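Local coordinates for D,D-dipeptidase/D,D-carboxypeptidase (PDB 4MUQ), which probably cleaves D-Ala-D-Ala peptides as a zinc-dependent D,D-dipeptidase and D,D-carboxypeptidase, an activity tied to vancomycin resistance, at residues Y190-Y203 / E214-K228. Residues are numbered along the deposited sequence; the frame is centred on the assembly and turned at random.
Sequences YTQFIKAYLEDNKY and EIYYVPAKDDKTLIK
Y190 and I194 meet I215 where, in this enzyme of the Hedgehog/DD-peptidase fold, helical residues 190-194 run at 88° to strand 214-219 of an antiparallel four-stranded sheet. A type I beta turn from I194 to Y197 follows, and the chain goes on to join that sheet as its edge strand, well away from the zinc site. The Y190 hydroxyl, hydrogen-bonded to H176, brushes I215 CD1; I194, an apolar side chain that suits this buried spot beside V246, sets its CD1 3.6 Å from I215 CG2. K195 lays its methylenes over the Y217 ring: CG stands 3.6 Å from the ring centroid, almost on the normal, in a CH-pi contact. The long aliphatic stem suits this place because the NZ at its end reaches D243, which also bonds the Y217 hydroxyl, so one carboxylate holds both side chains. Y197 O receives Y217 N at 2.8 Å. L198 fits a methyl, CD2, against the edge of the Y217 ring, while a water joins E199 N to Y217 O. With E199 CG anti to the backbone N (chi1 -173°), that methylene sits over one face of Y216, 4.2 Å from the centroid, and CB touches CD1 and CE1. The extended chain carries OE2 to K228 of strand 224-230, which pairs with strand 3-9 in a separate sheet; NZ meets OE2 at 2.7 Å, nearly along its C-O axis, in a salt bridge. The N201 amide suits its place by both giving (ND2 to A196 O) and accepting (OD1 from L198 N), tying the loop that presents Y197 O. K202 runs alongside Y216, CE 3.5 Å from CE2; its CD touches the carboxylate of E214, whose firmer partner is R251. At Y203 true strand pairing begins, an antiparallel hydrogen-bonded pair: Y203 N gives to I215 O at 2.7 Å, and I215 N returns a bond to Y203 O at 2.9 Å.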
loop_
_atom_site.group_PDB
_atom_site.type_symbol
_atom_site.label_atom_id
_atom_site.label_comp_id
_atom_site.label_asym_id
_atom_site.label_seq_id
_atom_site.Cartn_x
_atom_site.Cartn_y
_atom_site.Cartn_z
ATOM N N TYR A 190 -8.843 7.907 -1.435
ATOM C CA TYR A 190 -8.369 7.749 -2.806
ATOM C C TYR A 190 -9.207 6.715 -3.564
ATOM O O TYR A 190 -9.507 6.888 -4.746
ATOM C CB TYR A 190 -6.886 7.369 -2.833
ATOM C CG TYR A 190 -6.306 7.357 -4.229
ATOM C CD1 TYR A 190 -6.268 8.511 -4.990
ATOM C CD2 TYR A 190 -5.793 6.185 -4.788
ATOM C CE1 TYR A 190 -5.748 8.511 -6.275
ATOM C CE2 TYR A 190 -5.257 6.179 -6.075
ATOM C CZ TYR A 190 -5.241 7.349 -6.807
ATOM O OH TYR A 190 -4.714 7.380 -8.082
ATOM N N THR A 191 -9.594 5.651 -2.872
ATOM C CA THR A 191 -10.388 4.591 -3.493
ATOM C C THR A 191 -11.733 5.142 -3.986
ATOM O O THR A 191 -12.198 4.806 -5.086
ATOM C CB THR A 191 -10.570 3.421 -2.504
ATOM O OG1 THR A 191 -9.280 2.948 -2.096
ATOM C CG2 THR A 191 -11.301 2.254 -3.136
ATOM N N GLN A 192 -12.359 6.000 -3.184
ATOM C CA GLN A 192 -13.576 6.676 -3.628
ATOM C C GLN A 192 -13.307 7.727 -4.714
ATOM O O GLN A 192 -14.003 7.782 -5.720
ATOM C CB GLN A 192 -14.322 7.302 -2.443
ATOM C CG GLN A 192 -15.606 8.050 -2.836
ATOM C CD GLN A 192 -16.671 7.128 -3.398
ATOM O OE1 GLN A 192 -16.946 6.058 -2.835
ATOM N NE2 GLN A 192 -17.283 7.532 -4.505
ATOM N N PHE A 193 -12.269 8.528 -4.503
ATOM C CA PHE A 193 -11.938 9.643 -5.388
ATOM C C PHE A 193 -11.796 9.194 -6.835
ATOM O O PHE A 193 -12.372 9.793 -7.742
ATOM C CB PHE A 193 -10.621 10.262 -4.905
ATOM C CG PHE A 193 -10.007 11.259 -5.864
ATOM C CD1 PHE A 193 -10.417 12.580 -5.876
ATOM C CD2 PHE A 193 -8.947 10.881 -6.684
ATOM C CE1 PHE A 193 -9.827 13.495 -6.738
ATOM C CE2 PHE A 193 -8.350 11.786 -7.535
ATOM C CZ PHE A 193 -8.790 13.090 -7.562
ATOM N N ILE A 194 -11.027 8.129 -7.047
ATOM C CA ILE A 194 -10.721 7.714 -8.411
ATOM C C ILE A 194 -11.946 7.192 -9.182
ATOM O O ILE A 194 -11.964 7.206 -10.413
ATOM C CB ILE A 194 -9.544 6.712 -8.455
ATOM C CG1 ILE A 194 -8.880 6.739 -9.832
ATOM C CG2 ILE A 194 -10.007 5.322 -8.076
ATOM C CD1 ILE A 194 -8.222 8.067 -10.152
ATOM N N LYS A 195 -12.985 6.770 -8.466
ATOM C CA LYS A 195 -14.196 6.297 -9.137
ATOM C C LYS A 195 -14.925 7.416 -9.883
ATOM O O LYS A 195 -15.811 7.150 -10.682
ATOM C CB LYS A 195 -15.118 5.565 -8.148
ATOM C CG LYS A 195 -14.503 4.269 -7.597
ATOM C CD LYS A 195 -15.326 3.640 -6.484
ATOM C CE LYS A 195 -16.648 3.119 -6.986
ATOM N NZ LYS A 195 -17.393 2.412 -5.909
ATOM N N ALA A 196 -14.526 8.664 -9.646
ATOM C CA ALA A 196 -15.085 9.806 -10.365
ATOM C C ALA A 196 -14.484 9.947 -11.756
ATOM O O ALA A 196 -14.975 10.732 -12.569
ATOM C CB ALA A 196 -14.870 11.085 -9.573
ATOM N N TYR A 197 -13.413 9.206 -12.017
ATOM C CA TYR A 197 -12.710 9.279 -13.295
ATOM C C TYR A 197 -12.822 7.971 -14.076
ATOM O O TYR A 197 -12.057 7.036 -13.853
ATOM C CB TYR A 197 -11.239 9.635 -13.070
ATOM C CG TYR A 197 -11.043 11.004 -12.463
ATOM C CD1 TYR A 197 -10.971 12.136 -13.264
ATOM C CD2 TYR A 197 -10.951 11.168 -11.090
ATOM C CE1 TYR A 197 -10.805 13.389 -12.714
ATOM C CE2 TYR A 197 -10.795 12.421 -10.535
ATOM C CZ TYR A 197 -10.710 13.524 -11.352
ATOM O OH TYR A 197 -10.546 14.771 -10.795
ATOM N N LEU A 198 -13.780 7.907 -14.992
ATOM C CA LEU A 198 -13.975 6.717 -15.815
ATOM C C LEU A 198 -13.160 6.837 -17.096
ATOM O O LEU A 198 -12.462 7.827 -17.294
ATOM C CB LEU A 198 -15.453 6.544 -16.138
ATOM C CG LEU A 198 -16.333 6.646 -14.897
ATOM C CD1 LEU A 198 -17.795 6.589 -15.279
ATOM C CD2 LEU A 198 -15.992 5.528 -13.937
ATOM N N GLU A 199 -13.238 5.837 -17.967
ATOM C CA GLU A 199 -12.390 5.835 -19.159
ATOM C C GLU A 199 -12.625 7.042 -20.061
ATOM O O GLU A 199 -11.712 7.504 -20.750
ATOM C CB GLU A 199 -12.567 4.548 -19.955
ATOM C CG GLU A 199 -11.588 4.420 -21.105
ATOM C CD GLU A 199 -11.811 3.164 -21.906
ATOM O OE1 GLU A 199 -12.593 2.309 -21.442
ATOM O OE2 GLU A 199 -11.208 3.036 -22.992
ATOM N N ASP A 200 -13.844 7.565 -20.037
ATOM C CA ASP A 200 -14.177 8.698 -20.889
ATOM C C ASP A 200 -13.961 10.041 -20.191
ATOM O O ASP A 200 -14.194 11.096 -20.777
ATOM C CB ASP A 200 -15.593 8.559 -21.445
ATOM C CG ASP A 200 -15.722 7.398 -22.418
ATOM O OD1 ASP A 200 -14.714 7.058 -23.075
ATOM O OD2 ASP A 200 -16.827 6.824 -22.525
ATOM N N ASN A 201 -13.511 9.994 -18.940
ATOM C CA ASN A 201 -12.992 11.182 -18.265
ATOM C C ASN A 201 -11.847 10.798 -17.327
ATOM O O ASN A 201 -11.970 10.825 -16.101
ATOM C CB ASN A 201 -14.092 11.989 -17.551
ATOM C CG ASN A 201 -14.708 11.250 -16.370
ATOM O OD1 ASN A 201 -15.081 10.080 -16.471
ATOM N ND2 ASN A 201 -14.808 11.938 -15.234
ATOM N N LYS A 202 -10.729 10.414 -17.935
ATOM C CA LYS A 202 -9.566 9.939 -17.198
ATOM C C LYS A 202 -8.952 11.033 -16.334
ATOM O O LYS A 202 -9.082 12.222 -16.632
ATOM C CB LYS A 202 -8.511 9.417 -18.171
ATOM C CG LYS A 202 -8.967 8.266 -19.049
ATOM C CD LYS A 202 -7.811 7.739 -19.900
ATOM C CE LYS A 202 -8.250 6.587 -20.795
ATOM N NZ LYS A 202 -8.657 7.042 -22.146
ATOM N N TYR A 203 -8.288 10.619 -15.261
ATOM C CA TYR A 203 -7.497 11.530 -14.440
ATOM C C TYR A 203 -6.134 11.717 -15.096
ATOM O O TYR A 203 -5.510 10.744 -15.520
ATOM C CB TYR A 203 -7.322 10.969 -13.017
ATOM C CG TYR A 203 -6.532 11.883 -12.099
ATOM C CD1 TYR A 203 -7.170 12.871 -11.352
ATOM C CD2 TYR A 203 -5.150 11.778 -12.001
ATOM C CE1 TYR A 203 -6.453 13.712 -10.521
ATOM C CE2 TYR A 203 -4.421 12.626 -11.173
ATOM C CZ TYR A 203 -5.079 13.580 -10.435
ATOM O OH TYR A 203 -4.358 14.422 -9.616
ATOM N N GLU A 214 -2.097 8.711 -17.198
ATOM C CA GLU A 214 -3.544 8.766 -17.039
ATOM C C GLU A 214 -4.018 7.625 -16.164
ATOM O O GLU A 214 -3.474 6.517 -16.220
ATOM C CB GLU A 214 -4.249 8.705 -18.390
ATOM C CG GLU A 214 -4.090 9.964 -19.216
ATOM C CD GLU A 214 -4.970 9.958 -20.445
ATOM O OE1 GLU A 214 -4.690 9.170 -21.370
ATOM O OE2 GLU A 214 -5.946 10.740 -20.481
ATOM N N ILE A 215 -5.023 7.904 -15.342
ATOM C CA ILE A 215 -5.571 6.920 -14.415
ATOM C C ILE A 215 -7.092 6.940 -14.517
ATOM O O ILE A 215 -7.704 8.013 -14.606
ATOM C CB ILE A 215 -5.181 7.256 -12.977
ATOM C CG1 ILE A 215 -3.663 7.323 -12.848
ATOM C CG2 ILE A 215 -5.708 6.206 -12.011
ATOM C CD1 ILE A 215 -3.205 7.878 -11.533
ATOM N N TYR A 216 -7.704 5.760 -14.525
ATOM C CA TYR A 216 -9.161 5.692 -14.545
ATOM C C TYR A 216 -9.691 4.429 -13.883
ATOM O O TYR A 216 -8.975 3.433 -13.730
ATOM C CB TYR A 216 -9.732 5.870 -15.966
ATOM C CG TYR A 216 -9.321 4.829 -16.986
ATOM C CD1 TYR A 216 -10.167 3.770 -17.306
ATOM C CD2 TYR A 216 -8.100 4.916 -17.643
ATOM C CE1 TYR A 216 -9.803 2.828 -18.247
ATOM C CE2 TYR A 216 -7.727 3.977 -18.586
ATOM C CZ TYR A 216 -8.585 2.934 -18.882
ATOM O OH TYR A 216 -8.221 1.995 -19.822
ATOM N N TYR A 217 -10.954 4.497 -13.483
ATOM C CA TYR A 217 -11.636 3.400 -12.822
ATOM C C TYR A 217 -12.537 2.672 -13.807
ATOM O O TYR A 217 -13.151 3.297 -14.671
ATOM C CB TYR A 217 -12.472 3.952 -11.666
ATOM C CG TYR A 217 -13.402 2.945 -11.034
ATOM C CD1 TYR A 217 -12.925 1.991 -10.139
ATOM C CD2 TYR A 217 -14.758 2.957 -11.320
ATOM C CE1 TYR A 217 -13.778 1.080 -9.559
ATOM C CE2 TYR A 217 -15.614 2.046 -10.744
ATOM C CZ TYR A 217 -15.114 1.109 -9.860
ATOM O OH TYR A 217 -15.978 0.203 -9.287
ATOM N N VAL A 218 -12.596 1.349 -13.675
ATOM C CA VAL A 218 -13.478 0.506 -14.468
ATOM C C VAL A 218 -14.255 -0.393 -13.515
ATOM O O VAL A 218 -13.662 -1.208 -12.815
ATOM C CB VAL A 218 -12.680 -0.383 -15.447
ATOM C CG1 VAL A 218 -13.618 -1.278 -16.245
ATOM C CG2 VAL A 218 -11.835 0.467 -16.385
ATOM N N PRO A 219 -15.583 -0.244 -13.458
ATOM C CA PRO A 219 -16.358 -1.123 -12.571
ATOM C C PRO A 219 -16.335 -2.581 -13.042
ATOM O O PRO A 219 -16.393 -2.852 -14.243
ATOM C CB PRO A 219 -17.780 -0.565 -12.693
ATOM C CG PRO A 219 -17.823 0.068 -14.057
ATOM C CD PRO A 219 -16.448 0.659 -14.241
ATOM N N ALA A 220 -16.263 -3.517 -12.104
ATOM C CA ALA A 220 -16.266 -4.930 -12.461
ATOM C C ALA A 220 -17.658 -5.401 -12.845
ATOM O O ALA A 220 -18.644 -5.087 -12.173
ATOM C CB ALA A 220 -15.729 -5.772 -11.316
ATOM N N LYS A 221 -17.738 -6.150 -13.939
ATOM C CA LYS A 221 -18.979 -6.821 -14.286
ATOM C C LYS A 221 -19.067 -8.126 -13.504
ATOM O O LYS A 221 -18.073 -8.577 -12.938
ATOM C CB LYS A 221 -19.059 -7.064 -15.791
ATOM C CG LYS A 221 -19.248 -5.782 -16.593
ATOM C CD LYS A 221 -19.455 -6.062 -18.070
ATOM C CE LYS A 221 -20.027 -4.843 -18.776
ATOM N NZ LYS A 221 -19.373 -3.583 -18.314
ATOM N N ASP A 222 -20.255 -8.720 -13.454
ATOM C CA ASP A 222 -20.455 -9.946 -12.686
ATOM C C ASP A 222 -19.566 -11.100 -13.159
ATOM O O ASP A 222 -19.232 -11.999 -12.382
ATOM C CB ASP A 222 -21.926 -10.369 -12.717
ATOM C CG ASP A 222 -22.816 -9.446 -11.903
ATOM O OD1 ASP A 222 -22.292 -8.734 -11.017
ATOM O OD2 ASP A 222 -24.043 -9.443 -12.145
ATOM N N ASP A 223 -19.179 -11.063 -14.430
ATOM C CA ASP A 223 -18.387 -12.131 -15.029
ATOM C C ASP A 223 -17.038 -11.620 -15.538
ATOM O O ASP A 223 -16.078 -11.503 -14.774
ATOM C CB ASP A 223 -19.175 -12.778 -16.170
ATOM C CG ASP A 223 -18.427 -13.916 -16.824
ATOM O OD1 ASP A 223 -17.584 -14.545 -16.146
ATOM O OD2 ASP A 223 -18.679 -14.176 -18.019
ATOM N N LYS A 224 -16.972 -11.326 -16.834
ATOM C CA LYS A 224 -15.756 -10.799 -17.442
ATOM C C LYS A 224 -15.853 -9.294 -17.649
ATOM O O LYS A 224 -16.846 -8.789 -18.175
ATOM C CB LYS A 224 -15.479 -11.484 -18.783
ATOM C CG LYS A 224 -14.794 -12.836 -18.666
ATOM C CD LYS A 224 -14.919 -13.632 -19.952
ATOM C CE LYS A 224 -14.276 -15.004 -19.804
ATOM N NZ LYS A 224 -14.965 -15.849 -18.783
ATOM N N THR A 225 -14.808 -8.588 -17.242
ATOM C CA THR A 225 -14.722 -7.151 -17.431
ATOM C C THR A 225 -13.768 -6.899 -18.589
ATOM O O THR A 225 -12.689 -7.490 -18.650
ATOM C CB THR A 225 -14.209 -6.462 -16.152
ATOM O OG1 THR A 225 -15.141 -6.695 -15.088
ATOM C CG2 THR A 225 -14.060 -4.962 -16.353
ATOM N N LEU A 226 -14.171 -6.040 -19.518
ATOM C CA LEU A 226 -13.336 -5.742 -20.671
ATOM C C LEU A 226 -12.723 -4.353 -20.571
ATOM O O LEU A 226 -13.425 -3.362 -20.363
ATOM C CB LEU A 226 -14.144 -5.880 -21.955
ATOM C CG LEU A 226 -14.770 -7.261 -22.118
ATOM C CD1 LEU A 226 -15.723 -7.263 -23.305
ATOM C CD2 LEU A 226 -13.689 -8.304 -22.299
ATOM N N ILE A 227 -11.405 -4.299 -20.718
ATOM C CA ILE A 227 -10.646 -3.057 -20.635
ATOM C C ILE A 227 -9.828 -2.936 -21.912
ATOM O O ILE A 227 -9.283 -3.931 -22.394
ATOM C CB ILE A 227 -9.704 -3.068 -19.415
ATOM C CG1 ILE A 227 -10.516 -3.098 -18.119
ATOM C CG2 ILE A 227 -8.785 -1.857 -19.420
ATOM C CD1 ILE A 227 -9.668 -3.126 -16.859
ATOM N N LYS A 228 -9.760 -1.741 -22.489
ATOM C CA LYS A 228 -8.883 -1.558 -23.640
ATOM C C LYS A 228 -7.682 -0.657 -23.338
ATOM O O LYS A 228 -7.788 0.345 -22.629
ATOM C CB LYS A 228 -9.651 -1.109 -24.888
ATOM C CG LYS A 228 -10.369 0.209 -24.761
ATOM C CD LYS A 228 -10.868 0.644 -26.124
ATOM C CE LYS A 228 -11.373 2.065 -26.090
ATOM N NZ LYS A 228 -10.340 3.016 -25.593
HETATM O O HOH W 1 -14.509 3.220 -17.058
HETATM O O HOH W 2 -13.079 -0.346 -20.282
#